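Local coordinates for actin binding protein family protein (Entamoeba histolytica HM-1:IMSS, PDB 6K2F), which probably binds actin monomers and inhibits their polymerization by sequestering them, as a twinfilin of the ADF/cofilin family, represented here by one ADF-homology domain, at residues 61-66 and 80-85. Numbering follows the deposited sequence.
Sequences PSYILF and WLLLAY
I64 and L83 face each other at the middle of an antiparallel strand pair in the central mixed sheet of the ADF-homology fold. Three hydrogen-bonded pairs, S62 with Y85, I64 with L83 and F66 with L81, give six backbone bonds. The bonds at the S62 end are the more bent: S62 N to Y85 O has an N-H...O angle of 149°, against 178° for F66 N to L81 O.

Two side-chain rows result. On one face, I64 CB meets L83 CB at 3.8 Å, and L83 CD1 reaches back to I64 CB and CG2. F66 and L81 run side by side on this same face, CD1 to CD1 at 4.1 Å. F66 CG is anti to the backbone N (chi1 -166°), and the ring end leads away from strand 80-85 while CD1 still meets L81. Y63, L65, L82 and A84 line the other face. A84 CB lies at the edge of the Y63 ring, 4.0 Å from Y63 CD1. W80 closes the far end. The CE3-CZ3 edge of W80 points at the L65-F66 peptide, whose L65 C and F66 N lie in the plane of the ring. W80 CZ3 is 3.4 Å from L65 O.

Both strands are interior, with backbone bonds tying Y63 and L65 to strand 23-29, and W80 and L82 to strand 114-120. Y63 OH is hydrogen-bonded to Y98 O of helix 92-101, and W80 NE1 to N16 of helix 6-18. On the I64 face, the F66 ring meets that of F45, and Y85 OH bonds to G59 N.

The tightest carbon contact across the pair is between leucine methyls: L65 CD2 lies 3.4 Å from L82 CD1, closer than usual van der Waals distance.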
loop_
_atom_site.group_PDB
_atom_site.type_symbol
_atom_site.label_atom_id
_atom_site.label_comp_id
_atom_site.label_asym_id
_atom_site.label_seq_id
_atom_site.Cartn_x
_atom_site.Cartn_y
_atom_site.Cartn_z
ATOM N N PRO A 61 -7.060 -23.808 1.569
ATOM C CA PRO A 61 -6.347 -23.090 2.607
ATOM C C PRO A 61 -5.291 -22.162 2.002
ATOM O O PRO A 61 -4.656 -22.474 1.045
ATOM C CB PRO A 61 -5.745 -24.181 3.488
ATOM C CG PRO A 61 -6.588 -25.403 3.199
ATOM C CD PRO A 61 -6.977 -25.264 1.746
ATOM N N SER A 62 -5.115 -21.002 2.635
ATOM C CA SER A 62 -3.995 -20.098 2.298
ATOM C C SER A 62 -3.667 -19.241 3.496
ATOM O O SER A 62 -4.497 -19.128 4.425
ATOM C CB SER A 62 -4.219 -19.272 1.055
ATOM O OG SER A 62 -5.286 -18.355 1.198
ATOM N N TYR A 63 -2.461 -18.704 3.498
ATOM C CA TYR A 63 -2.039 -17.698 4.482
ATOM C C TYR A 63 -1.989 -16.329 3.831
ATOM O O TYR A 63 -1.588 -16.194 2.673
ATOM C CB TYR A 63 -0.646 -18.001 4.997
ATOM C CG TYR A 63 -0.466 -19.356 5.615
ATOM C CD1 TYR A 63 -1.055 -19.677 6.819
ATOM C CD2 TYR A 63 0.350 -20.302 5.018
ATOM C CE1 TYR A 63 -0.857 -20.914 7.412
ATOM C CE2 TYR A 63 0.588 -21.523 5.612
ATOM C CZ TYR A 63 -0.020 -21.844 6.807
ATOM O OH TYR A 63 0.217 -23.083 7.339
ATOM N N ILE A 64 -2.302 -15.305 4.613
ATOM C CA ILE A 64 -2.077 -13.893 4.196
ATOM C C ILE A 64 -1.227 -13.233 5.272
ATOM O O ILE A 64 -1.617 -13.252 6.428
ATOM C CB ILE A 64 -3.374 -13.080 4.057
ATOM C CG1 ILE A 64 -4.440 -13.768 3.207
ATOM C CG2 ILE A 64 -3.010 -11.691 3.540
ATOM C CD1 ILE A 64 -4.160 -13.719 1.772
ATOM N N LEU A 65 -0.068 -12.718 4.883
ATOM C CA LEU A 65 0.768 -11.874 5.757
ATOM C C LEU A 65 0.378 -10.432 5.472
ATOM O O LEU A 65 0.648 -9.964 4.368
ATOM C CB LEU A 65 2.240 -12.145 5.471
ATOM C CG LEU A 65 2.646 -13.603 5.579
ATOM C CD1 LEU A 65 4.102 -13.782 5.221
ATOM C CD2 LEU A 65 2.351 -14.131 6.963
ATOM N N PHE A 66 -0.326 -9.818 6.405
ATOM C CA PHE A 66 -0.993 -8.520 6.187
ATOM C C PHE A 66 -0.298 -7.473 7.066
ATOM O O PHE A 66 -0.306 -7.547 8.286
ATOM C CB PHE A 66 -2.476 -8.641 6.498
ATOM C CG PHE A 66 -3.288 -7.481 5.996
ATOM C CD1 PHE A 66 -3.327 -6.306 6.723
ATOM C CD2 PHE A 66 -4.031 -7.579 4.828
ATOM C CE1 PHE A 66 -4.085 -5.239 6.283
ATOM C CE2 PHE A 66 -4.751 -6.487 4.366
ATOM C CZ PHE A 66 -4.785 -5.329 5.101
ATOM N N TRP A 80 2.744 -7.148 11.739
ATOM C CA TRP A 80 1.896 -7.816 10.724
ATOM C C TRP A 80 0.776 -8.607 11.404
ATOM O O TRP A 80 0.865 -8.896 12.605
ATOM C CB TRP A 80 2.754 -8.755 9.881
ATOM C CG TRP A 80 3.800 -8.065 9.058
ATOM C CD1 TRP A 80 4.909 -7.413 9.503
ATOM C CD2 TRP A 80 3.799 -7.938 7.631
ATOM N NE1 TRP A 80 5.603 -6.893 8.448
ATOM C CE2 TRP A 80 4.955 -7.198 7.285
ATOM C CE3 TRP A 80 2.989 -8.437 6.609
ATOM C CZ2 TRP A 80 5.287 -6.930 5.961
ATOM C CZ3 TRP A 80 3.327 -8.180 5.304
ATOM C CH2 TRP A 80 4.453 -7.424 4.984
ATOM N N LEU A 81 -0.242 -8.925 10.618
ATOM C CA LEU A 81 -1.240 -9.958 10.956
ATOM C C LEU A 81 -0.899 -11.213 10.169
ATOM O O LEU A 81 -0.541 -11.114 8.979
ATOM C CB LEU A 81 -2.646 -9.500 10.570
ATOM C CG LEU A 81 -3.032 -8.092 10.985
ATOM C CD1 LEU A 81 -4.390 -7.759 10.396
ATOM C CD2 LEU A 81 -2.999 -7.950 12.481
ATOM N N LEU A 82 -1.028 -12.356 10.816
ATOM C CA LEU A 82 -1.013 -13.647 10.101
ATOM C C LEU A 82 -2.468 -14.076 9.972
ATOM O O LEU A 82 -3.092 -14.363 11.002
ATOM C CB LEU A 82 -0.181 -14.667 10.877
ATOM C CG LEU A 82 -0.224 -16.078 10.274
ATOM C CD1 LEU A 82 0.234 -16.087 8.826
ATOM C CD2 LEU A 82 0.604 -17.023 11.122
ATOM N N LEU A 83 -2.999 -14.029 8.758
ATOM C CA LEU A 83 -4.379 -14.483 8.482
ATOM C C LEU A 83 -4.254 -15.908 7.963
ATOM O O LEU A 83 -3.530 -16.110 6.986
ATOM C CB LEU A 83 -5.028 -13.572 7.448
ATOM C CG LEU A 83 -4.973 -12.073 7.749
ATOM C CD1 LEU A 83 -5.710 -11.301 6.669
ATOM C CD2 LEU A 83 -5.531 -11.747 9.118
ATOM N N ALA A 84 -4.894 -16.865 8.611
ATOM C CA ALA A 84 -4.822 -18.260 8.143
ATOM C C ALA A 84 -6.243 -18.661 7.781
ATOM O O ALA A 84 -7.078 -18.796 8.710
ATOM C CB ALA A 84 -4.247 -19.144 9.199
ATOM N N TYR A 85 -6.496 -18.810 6.483
ATOM C CA TYR A 85 -7.801 -19.269 5.957
ATOM C C TYR A 85 -7.711 -20.788 5.850
ATOM O O TYR A 85 -6.949 -21.268 5.016
ATOM C CB TYR A 85 -8.124 -18.609 4.618
ATOM C CG TYR A 85 -9.331 -19.214 3.938
ATOM C CD1 TYR A 85 -10.565 -19.251 4.559
ATOM C CD2 TYR A 85 -9.234 -19.781 2.684
ATOM C CE1 TYR A 85 -11.667 -19.821 3.942
ATOM C CE2 TYR A 85 -10.323 -20.361 2.068
ATOM C CZ TYR A 85 -11.554 -20.385 2.690
ATOM O OH TYR A 85 -12.622 -20.985 2.075
#